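PDB 3UIF: sulfonate ABC transporter, periplasmic sulfonate-binding protein SsuA from Methylobacillus flagellatus, which probably binds sulfonates or related sulfate esters in the periplasm and delivers them to an ABC transporter for uptake. Local coordinates for residues 5-10 / 43-48; 9-14 / 67-72; 121-126 / 151-156. All blocks are in the same frame, centred on the assembly; numbering follows the deposited sequence.

Interaction 1 (5-10 / 43-48)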
loop_
_atom_site.group_PDB
_atom_site.type_symbol
_atom_site.label_atom_id
_atom_site.label_comp_id
_atom_site.label_asym_id
_atom_site.label_seq_id
_atom_site.Cartn_x
_atom_site.Cartn_y
_atom_site.Cartn_z
ATOM N N LEU A 5 7.055 -24.198 20.302
ATOM C CA LEU A 5 6.966 -23.211 19.224
ATOM C C LEU A 5 7.621 -21.851 19.539
ATOM O O LEU A 5 7.667 -21.424 20.696
ATOM C CB LEU A 5 5.503 -23.033 18.782
ATOM C CG LEU A 5 4.801 -24.320 18.315
ATOM C CD1 LEU A 5 3.294 -24.141 18.332
ATOM C CD2 LEU A 5 5.282 -24.782 16.941
ATOM N N LYS A 6 8.146 -21.201 18.501
ATOM C CA LYS A 6 8.624 -19.820 18.592
ATOM C C LYS A 6 7.475 -18.861 18.287
ATOM O O LYS A 6 6.894 -18.904 17.200
ATOM C CB LYS A 6 9.761 -19.583 17.595
ATOM C CG LYS A 6 11.079 -20.220 17.991
ATOM C CD LYS A 6 11.750 -20.920 16.812
ATOM C CE LYS A 6 13.212 -21.232 17.120
ATOM N NZ LYS A 6 13.754 -22.285 16.211
ATOM N N VAL A 7 7.144 -18.000 19.237
ATOM C CA VAL A 7 6.089 -17.020 19.005
ATOM C C VAL A 7 6.641 -15.857 18.198
ATOM O O VAL A 7 7.606 -15.214 18.596
ATOM C CB VAL A 7 5.460 -16.485 20.307
ATOM C CG1 VAL A 7 4.639 -15.227 20.020
ATOM C CG2 VAL A 7 4.583 -17.544 20.946
ATOM N N VAL A 8 6.031 -15.609 17.051
ATOM C CA VAL A 8 6.396 -14.466 16.243
ATOM C C VAL A 8 5.168 -13.577 16.123
ATOM O O VAL A 8 4.113 -14.001 15.643
ATOM C CB VAL A 8 6.974 -14.902 14.885
ATOM C CG1 VAL A 8 7.188 -13.704 13.972
ATOM C CG2 VAL A 8 8.300 -15.628 15.107
ATOM N N ARG A 9 5.305 -12.360 16.627
ATOM C CA ARG A 9 4.215 -11.395 16.617
ATOM C C ARG A 9 4.213 -10.628 15.315
ATOM O O ARG A 9 5.225 -10.029 14.934
ATOM C CB ARG A 9 4.328 -10.426 17.795
ATOM C CG ARG A 9 3.388 -10.729 18.954
ATOM C CD ARG A 9 4.122 -10.840 20.291
ATOM N NE ARG A 9 5.451 -10.208 20.282
ATOM C CZ ARG A 9 6.356 -10.303 21.260
ATOM N NH1 ARG A 9 6.097 -11.002 22.358
ATOM N NH2 ARG A 9 7.530 -9.691 21.133
ATOM N N ILE A 10 3.068 -10.668 14.637
ATOM C CA ILE A 10 2.893 -9.998 13.344
ATOM C C ILE A 10 1.680 -9.070 13.339
ATOM O O ILE A 10 0.552 -9.489 13.595
ATOM C CB ILE A 10 2.822 -11.010 12.182
ATOM C CG1 ILE A 10 3.957 -12.032 12.311
ATOM C CG2 ILE A 10 2.902 -10.279 10.863
ATOM C CD1 ILE A 10 4.101 -13.009 11.162
ATOM N N GLY A 43 8.281 -24.872 13.214
ATOM C CA GLY A 43 8.450 -24.587 14.646
ATOM C C GLY A 43 8.108 -23.149 15.028
ATOM O O GLY A 43 8.506 -22.673 16.089
ATOM N N ILE A 44 7.367 -22.465 14.157
ATOM C CA ILE A 44 7.005 -21.071 14.359
ATOM C C ILE A 44 5.504 -20.906 14.555
ATOM O O ILE A 44 4.706 -21.370 13.740
ATOM C CB ILE A 44 7.457 -20.190 13.174
ATOM C CG1 ILE A 44 8.983 -20.174 13.078
ATOM C CG2 ILE A 44 6.906 -18.772 13.316
ATOM C CD1 ILE A 44 9.538 -19.582 11.798
ATOM N N LYS A 45 5.137 -20.246 15.651
ATOM C CA LYS A 45 3.765 -19.844 15.889
ATOM C C LYS A 45 3.592 -18.349 15.626
ATOM O O LYS A 45 4.099 -17.504 16.370
ATOM C CB LYS A 45 3.329 -20.190 17.314
ATOM C CG LYS A 45 1.886 -19.810 17.642
ATOM C CD LYS A 45 1.588 -20.086 19.111
ATOM C CE LYS A 45 0.192 -19.621 19.500
ATOM N NZ LYS A 45 -0.079 -19.989 20.922
ATOM N N VAL A 46 2.863 -18.033 14.563
ATOM C CA VAL A 46 2.522 -16.658 14.276
ATOM C C VAL A 46 1.403 -16.225 15.204
ATOM O O VAL A 46 0.470 -16.984 15.457
ATOM C CB VAL A 46 2.163 -16.428 12.789
ATOM C CG1 VAL A 46 1.387 -17.617 12.236
ATOM C CG2 VAL A 46 1.385 -15.122 12.588
ATOM N N GLU A 47 1.541 -15.019 15.740
ATOM C CA GLU A 47 0.500 -14.394 16.522
ATOM C C GLU A 47 0.125 -13.053 15.917
ATOM O O GLU A 47 0.980 -12.203 15.677
ATOM C CB GLU A 47 0.965 -14.199 17.951
ATOM C CG GLU A 47 0.666 -15.372 18.853
ATOM C CD GLU A 47 0.983 -15.052 20.295
ATOM O OE1 GLU A 47 0.892 -13.847 20.649
ATOM O OE2 GLU A 47 1.317 -15.997 21.063
ATOM N N TRP A 48 -1.156 -12.857 15.672
ATOM C CA TRP A 48 -1.580 -11.662 14.980
ATOM C C TRP A 48 -1.831 -10.556 15.945
ATOM O O TRP A 48 -2.364 -10.779 17.022
ATOM C CB TRP A 48 -2.807 -11.937 14.149
ATOM C CG TRP A 48 -2.588 -13.015 13.125
ATOM C CD1 TRP A 48 -3.125 -14.298 13.121
ATOM C CD2 TRP A 48 -1.750 -12.945 11.913
ATOM N NE1 TRP A 48 -2.706 -15.002 12.023
ATOM C CE2 TRP A 48 -1.880 -14.255 11.254
ATOM C CE3 TRP A 48 -0.945 -11.962 11.323
ATOM C CZ2 TRP A 48 -1.231 -14.547 10.057
ATOM C CZ3 TRP A 48 -0.293 -12.267 10.117
ATOM C CH2 TRP A 48 -0.436 -13.531 9.499
#
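The indole ring of Trp48 meets Ile10 through its six-membered part: CZ3 of Trp48 lies 3.8 Å from CG2 of Ile10, and the two side chains run side by side in the same direction. One face of the indole carries Val46, whose CG2 stands 3.6 Å above the ring plane, over its centre. A second flat group, the Glu47 carboxylate, is met by both methyls of Val7, with OE2 of Glu47 3.6 Å from CG1 of Val7. Its charge therefore borders an apolar branch, while Arg9, though on the same sheet face, keeps its charged end clear of it.

Val46 also serves Ile10: its CG2, placed anti to the backbone N, is 3.7 Å from CD1 of Ile10, and the same methyl touches both the aliphatic and the aromatic neighbour. Further along this face, the CG2 atoms of Val8 and Ile44 approach to 3.9 Å. Just before strand 6-17 begins, the Leu5 and Lys45 side chains cross at about a right angle, CB of Leu5 lying 3.9 Å from CB of Lys45, beyond which the extended lysine leads away.

The backbones run parallel at a crossing angle of -30°, joined by five hydrogen bonds. Lys45 N donates to Lys6 O at 2.7 Å, and Ile10 N to Glu47 O at 2.8 Å, the latter nearly straight at 175°. Lys6, Val8, Lys45 and Glu47 each use both N-H and C=O.

Helices 35-41 and 215-233 cover the face bearing Val8, Ile44 and Val46. Gly43, at positive phi, closes helix 35-41 in a Schellman motif before strand 44-51 starts. Parallel strands 6-17 and 44-51, linked through antiparallel strand 20-23 and helices 26-32 and 35-41, form a beta-alpha-beta crossover with an added hairpin strand, opening the first lobe of a type II periplasmic binding protein.

Interaction 2 (9-14 / 67-72); sequences RIASVA and GKIDFG
Arg9 O takes hydrogen bonds from two successive N-H groups, Phe71 N at 3.0 Å and Asp70 N at 3.1 Å, after which Ala11 N donates to Phe71 O at 2.8 Å and the chains pair in parallel through Ile10 with Phe71 and Ala11 with Gly72.

Asp70 returns the grip on Arg9. Its OD2 accepts Arg9 N at 3.0 Å on the anti side of the carboxylate, with the donor 30° out of the carboxylate plane. CG of Asp70 stands anti to its carbonyl carbon (chi1 -54°), bringing the acid back beside the backbone of Arg9. Both backbone polar groups of Arg9 are thus engaged by this one residue. The other oxygen, OD1, is bound mainly by Arg207 in a salt bridge; its 3.9 Å approach to Arg9 NH2 is a long one.

The arginine chain, bent at chi2 and chi3, folds over the turn at Lys68. Lys68 CE lies over one face of the guanidinium, offset toward its rim, 3.9 Å from Arg9 NH1. NE sits close to Lys68 O, but the angle is too poor for a hydrogen bond. With an alanine here in place of the arginine, the Lys68 carbonyl and CE would probably lose their cover and Asp70 OD1 its second, distant positive neighbour.

Among the apolar side chains, CG2 of Ile10 packs on CB of Phe71 at 3.8 Å, and CB of Ala11 faces CG2 of Ile69 at 4.2 Å. Phe71 continues onto Val204, Ala206 and the ring of Phe210.

Strand 6-17 is thereby flanked by 44-51 and 71-75. Setting aside the hairpin strand 20-23, the order 44-51, 6-17, 71-75, 202-207, 89-94 is the β2-β1-β3-βn-β4 topology of type II periplasmic binding proteins.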
loop_
_atom_site.group_PDB
_atom_site.type_symbol
_atom_site.label_atom_id
_atom_site.label_comp_id
_atom_site.label_asym_id
_atom_site.label_seq_id
_atom_site.Cartn_x
_atom_site.Cartn_y
_atom_site.Cartn_z
ATOM N N ARG A 9 5.305 -12.360 16.627
ATOM C CA ARG A 9 4.215 -11.395 16.617
ATOM C C ARG A 9 4.213 -10.628 15.315
ATOM O O ARG A 9 5.225 -10.029 14.934
ATOM C CB ARG A 9 4.328 -10.426 17.795
ATOM C CG ARG A 9 3.388 -10.729 18.954
ATOM C CD ARG A 9 4.122 -10.840 20.291
ATOM N NE ARG A 9 5.451 -10.208 20.282
ATOM C CZ ARG A 9 6.356 -10.303 21.260
ATOM N NH1 ARG A 9 6.097 -11.002 22.358
ATOM N NH2 ARG A 9 7.530 -9.691 21.133
ATOM N N ILE A 10 3.068 -10.668 14.637
ATOM C CA ILE A 10 2.893 -9.998 13.344
ATOM C C ILE A 10 1.680 -9.070 13.339
ATOM O O ILE A 10 0.552 -9.489 13.595
ATOM C CB ILE A 10 2.822 -11.010 12.182
ATOM C CG1 ILE A 10 3.957 -12.032 12.311
ATOM C CG2 ILE A 10 2.902 -10.279 10.863
ATOM C CD1 ILE A 10 4.101 -13.009 11.162
ATOM N N ALA A 11 1.932 -7.798 13.051
ATOM C CA ALA A 11 0.872 -6.792 13.005
ATOM C C ALA A 11 0.281 -6.639 11.609
ATOM O O ALA A 11 0.970 -6.823 10.605
ATOM C CB ALA A 11 1.393 -5.454 13.505
ATOM N N SER A 12 -0.999 -6.299 11.555
ATOM C CA SER A 12 -1.641 -5.858 10.326
ATOM C C SER A 12 -2.678 -4.778 10.637
ATOM O O SER A 12 -3.135 -4.642 11.784
ATOM C CB SER A 12 -2.336 -7.027 9.660
ATOM O OG SER A 12 -3.490 -7.383 10.416
ATOM N N VAL A 13 -3.056 -4.014 9.616
ATOM C CA VAL A 13 -4.154 -3.062 9.759
ATOM C C VAL A 13 -5.445 -3.838 9.550
ATOM O O VAL A 13 -5.564 -4.562 8.565
ATOM C CB VAL A 13 -4.054 -1.892 8.751
ATOM C CG1 VAL A 13 -5.246 -0.953 8.894
ATOM C CG2 VAL A 13 -2.754 -1.124 8.951
ATOM N N ALA A 14 -6.393 -3.691 10.476
ATOM C CA ALA A 14 -7.622 -4.492 10.484
ATOM C C ALA A 14 -8.887 -3.654 10.670
ATOM O O ALA A 14 -8.872 -2.618 11.328
ATOM C CB ALA A 14 -7.543 -5.572 11.555
ATOM N N GLY A 67 9.872 -3.067 20.889
ATOM C CA GLY A 67 10.215 -4.452 20.604
ATOM C C GLY A 67 9.127 -5.462 20.937
ATOM O O GLY A 67 9.426 -6.641 21.101
ATOM N N LYS A 68 7.871 -5.017 21.033
ATOM C CA LYS A 68 6.759 -5.913 21.363
ATOM C C LYS A 68 6.082 -6.507 20.121
ATOM O O LYS A 68 5.120 -7.274 20.222
ATOM C CB LYS A 68 5.729 -5.223 22.273
ATOM C CG LYS A 68 5.981 -5.341 23.786
ATOM C CD LYS A 68 6.341 -6.761 24.270
ATOM C CE LYS A 68 5.161 -7.750 24.296
ATOM N NZ LYS A 68 4.442 -7.761 25.606
ATOM N N ILE A 69 6.606 -6.166 18.954
ATOM C CA ILE A 69 6.095 -6.664 17.679
ATOM C C ILE A 69 7.320 -6.981 16.855
ATOM O O ILE A 69 8.344 -6.323 17.024
ATOM C CB ILE A 69 5.226 -5.601 16.978
ATOM C CG1 ILE A 69 3.867 -5.512 17.663
ATOM C CG2 ILE A 69 5.057 -5.900 15.501
ATOM C CD1 ILE A 69 3.080 -4.261 17.317
ATOM N N ASP A 70 7.234 -7.984 15.989
ATOM C CA ASP A 70 8.406 -8.434 15.258
ATOM C C ASP A 70 8.299 -8.129 13.784
ATOM O O ASP A 70 9.270 -7.712 13.159
ATOM C CB ASP A 70 8.607 -9.928 15.479
ATOM C CG ASP A 70 8.664 -10.287 16.950
ATOM O OD1 ASP A 70 9.319 -9.556 17.718
ATOM O OD2 ASP A 70 8.044 -11.287 17.345
ATOM N N PHE A 71 7.104 -8.343 13.243
ATOM C CA PHE A 71 6.805 -8.101 11.852
ATOM C C PHE A 71 5.531 -7.316 11.743
ATOM O O PHE A 71 4.698 -7.359 12.647
ATOM C CB PHE A 71 6.626 -9.424 11.123
ATOM C CG PHE A 71 7.902 -10.167 10.933
ATOM C CD1 PHE A 71 8.681 -9.944 9.810
ATOM C CD2 PHE A 71 8.337 -11.078 11.889
ATOM C CE1 PHE A 71 9.864 -10.630 9.641
ATOM C CE2 PHE A 71 9.522 -11.765 11.727
ATOM C CZ PHE A 71 10.293 -11.539 10.609
ATOM N N GLY A 72 5.372 -6.628 10.619
ATOM C CA GLY A 72 4.193 -5.814 10.379
ATOM C C GLY A 72 3.862 -5.738 8.906
ATOM O O GLY A 72 4.689 -5.363 8.094
#

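Interaction 3 (121-126 / 151-156). With SO4 (sulfate ion), chain B.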
loop_
_atom_site.group_PDB
_atom_site.type_symbol
_atom_site.label_atom_id
_atom_site.label_comp_id
_atom_site.label_asym_id
_atom_site.label_seq_id
_atom_site.Cartn_x
_atom_site.Cartn_y
_atom_site.Cartn_z
ATOM N N LYS A 121 -11.277 24.406 -6.118
ATOM C CA LYS A 121 -11.309 23.597 -4.883
ATOM C C LYS A 121 -11.140 22.098 -5.160
ATOM O O LYS A 121 -11.948 21.497 -5.869
ATOM C CB LYS A 121 -12.624 23.831 -4.128
ATOM C CG LYS A 121 -12.574 24.931 -3.071
ATOM C CD LYS A 121 -13.968 25.396 -2.651
ATOM C CE LYS A 121 -14.460 26.575 -3.485
ATOM N NZ LYS A 121 -15.945 26.738 -3.443
ATOM N N ILE A 122 -10.082 21.505 -4.608
ATOM C CA ILE A 122 -9.887 20.054 -4.680
ATOM C C ILE A 122 -9.819 19.437 -3.279
ATOM O O ILE A 122 -8.948 19.788 -2.467
ATOM C CB ILE A 122 -8.666 19.642 -5.548
ATOM C CG1 ILE A 122 -8.791 20.212 -6.967
ATOM C CG2 ILE A 122 -8.539 18.122 -5.625
ATOM C CD1 ILE A 122 -7.485 20.310 -7.719
ATOM N N ALA A 123 -10.765 18.528 -3.022
ATOM C CA ALA A 123 -10.840 17.756 -1.783
ATOM C C ALA A 123 -9.765 16.675 -1.779
ATOM O O ALA A 123 -9.738 15.804 -2.656
ATOM C CB ALA A 123 -12.228 17.138 -1.629
ATOM N N LEU A 124 -8.863 16.747 -0.804
ATOM C CA LEU A 124 -7.774 15.779 -0.700
ATOM C C LEU A 124 -7.406 15.533 0.753
ATOM O O LEU A 124 -7.181 16.481 1.511
ATOM C CB LEU A 124 -6.546 16.272 -1.469
ATOM C CG LEU A 124 -5.178 15.649 -1.158
ATOM C CD1 LEU A 124 -5.048 14.220 -1.685
ATOM C CD2 LEU A 124 -4.061 16.537 -1.698
ATOM N N HIS A 125 -7.331 14.262 1.143
ATOM C CA HIS A 125 -6.956 13.955 2.517
ATOM C C HIS A 125 -5.480 14.091 2.755
ATOM O O HIS A 125 -4.713 13.159 2.522
ATOM C CB HIS A 125 -7.454 12.584 2.955
ATOM C CG HIS A 125 -7.592 12.453 4.453
ATOM N ND1 HIS A 125 -7.665 11.263 5.079
ATOM C CD2 HIS A 125 -7.648 13.426 5.450
ATOM C CE1 HIS A 125 -7.771 11.465 6.402
ATOM N NE2 HIS A 125 -7.764 12.789 6.626
ATOM N N ARG A 126 -5.083 15.258 3.248
ATOM C CA ARG A 126 -3.665 15.587 3.433
ATOM C C ARG A 126 -2.926 14.682 4.417
ATOM O O ARG A 126 -3.504 14.218 5.400
ATOM C CB ARG A 126 -3.512 17.052 3.799
ATOM C CG ARG A 126 -4.122 17.932 2.722
ATOM C CD ARG A 126 -3.682 19.369 2.857
ATOM N NE ARG A 126 -2.387 19.590 2.236
ATOM C CZ ARG A 126 -1.878 20.795 2.012
ATOM N NH1 ARG A 126 -2.562 21.886 2.354
ATOM N NH2 ARG A 126 -0.688 20.906 1.435
ATOM N N VAL A 151 -8.966 21.514 -0.030
ATOM C CA VAL A 151 -9.870 21.225 1.081
ATOM C C VAL A 151 -9.397 19.932 1.733
ATOM O O VAL A 151 -9.456 18.871 1.113
ATOM C CB VAL A 151 -11.352 21.089 0.607
ATOM C CG1 VAL A 151 -12.317 21.022 1.789
ATOM C CG2 VAL A 151 -11.752 22.229 -0.328
ATOM N N ASN A 152 -8.908 20.019 2.968
ATOM C CA ASN A 152 -8.417 18.832 3.668
ATOM C C ASN A 152 -9.521 18.063 4.426
ATOM O O ASN A 152 -9.906 18.442 5.538
ATOM C CB ASN A 152 -7.223 19.183 4.570
ATOM C CG ASN A 152 -6.701 17.991 5.356
ATOM O OD1 ASN A 152 -6.785 16.840 4.916
ATOM N ND2 ASN A 152 -6.156 18.261 6.532
ATOM N N VAL A 153 -10.011 16.987 3.801
ATOM C CA VAL A 153 -11.103 16.154 4.328
ATOM C C VAL A 153 -10.868 14.661 4.055
ATOM O O VAL A 153 -10.200 14.291 3.084
ATOM C CB VAL A 153 -12.475 16.534 3.717
ATOM C CG1 VAL A 153 -12.952 17.893 4.225
ATOM C CG2 VAL A 153 -12.429 16.506 2.194
ATOM N N ASN A 154 -11.427 13.792 4.894
ATOM C CA ASN A 154 -11.369 12.362 4.606
ATOM C C ASN A 154 -12.141 12.008 3.304
ATOM O O ASN A 154 -12.891 12.827 2.783
ATOM C CB ASN A 154 -11.834 11.534 5.812
ATOM C CG ASN A 154 -13.245 11.874 6.246
ATOM O OD1 ASN A 154 -14.219 11.374 5.684
ATOM N ND2 ASN A 154 -13.361 12.727 7.260
ATOM N N PRO A 155 -11.936 10.794 2.765
ATOM C CA PRO A 155 -12.577 10.433 1.502
ATOM C C PRO A 155 -14.108 10.476 1.538
ATOM O O PRO A 155 -14.735 10.666 0.505
ATOM C CB PRO A 155 -12.114 8.996 1.273
ATOM C CG PRO A 155 -10.860 8.869 2.079
ATOM C CD PRO A 155 -11.125 9.687 3.300
ATOM N N GLN A 156 -14.698 10.290 2.712
ATOM C CA GLN A 156 -16.151 10.252 2.824
ATOM C C GLN A 156 -16.756 11.657 2.719
ATOM O O GLN A 156 -17.728 11.851 1.974
ATOM C CB GLN A 156 -16.612 9.528 4.101
ATOM C CG GLN A 156 -16.275 8.037 4.122
ATOM C CD GLN A 156 -14.805 7.763 4.434
ATOM O OE1 GLN A 156 -14.127 7.029 3.710
ATOM N NE2 GLN A 156 -14.304 8.365 5.505
HETATM S S SO4 B . -8.501 7.878 5.530
HETATM O O1 SO4 B . -9.485 6.867 5.040
HETATM O O2 SO4 B . -7.246 7.135 5.855
HETATM O O3 SO4 B . -8.246 8.936 4.513
HETATM O O4 SO4 B . -9.027 8.627 6.705
#
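A bound sulfate, probably taken from the crystallisation liquor, marks the site where this contact ends, with His125 set against Asn154 and Pro155 at the start of helix 155-164. His125 ND1 donates a hydrogen bond to SO4 O3; its modelled length is very short, and at this resolution no weight rests on it. Arg128 NE also bonds the ion, and Pro155 CD lies beside the same O3. The two nitrogen donors make this a place that could receive a sulfonate group, although that remains an inference.

The imidazole is held over the backbone. CA of Asn154 sits 3.8 Å from the ring centroid and 10° off its normal, a CH-pi contact over one face. CG of His125 lies anti to the backbone N (chi1 -157°), which lays the ring against residues 152-155. At the ring edge, near its plane, OD1 of Asn152 comes to 3.6 Å from CD2.

That oxygen is engaged as an acceptor: Arg126 N donates to Asn152 OD1 at 2.9 Å, approaching from above the amide plane, 47° out of it. The Asn152 amide thus ties down the backbone just after His125. Asn154 is the N-cap of helix 155-164, its OD1 accepting weakly from Gln156 N at 3.2 Å and also from Val157 N.

Upstream, Val151 N donates to Ile122 O at 3.0 Å and Leu124 N to Val151 O at 2.9 Å. CB of Ala123 packs on CG2 of Val153 at 3.9 Å.

Strand 149-151 is outermost in its sheet within the chain, beside 121-124, which has 169-172 on its other side. Trp130 of helix 130-140 touches both Leu124 and His125, and Ser172 of strand 169-172 meets Pro155.

Interactions 1 and 2 are neighbouring parts of one mixed sheet: both start from strand 6-17, share Arg9 and Ile10, and have centres 11 Å apart. They touch where CG1 of Val8 meets CD2 of Phe71 at 3.5 Å, and together they place strands 44-51 and 71-75 on the two flanks of 6-17. Interaction 3 comes later in the chain and belongs to a different, five-stranded mixed sheet. Its centre lies 39 Å from that of interaction 1 and 30 Å from that of interaction 2, with no touch. Two separate sheets fit the two-lobed design of periplasmic binding proteins, in which ligand is probably taken between the lobes; the sulfate lies at interaction 3.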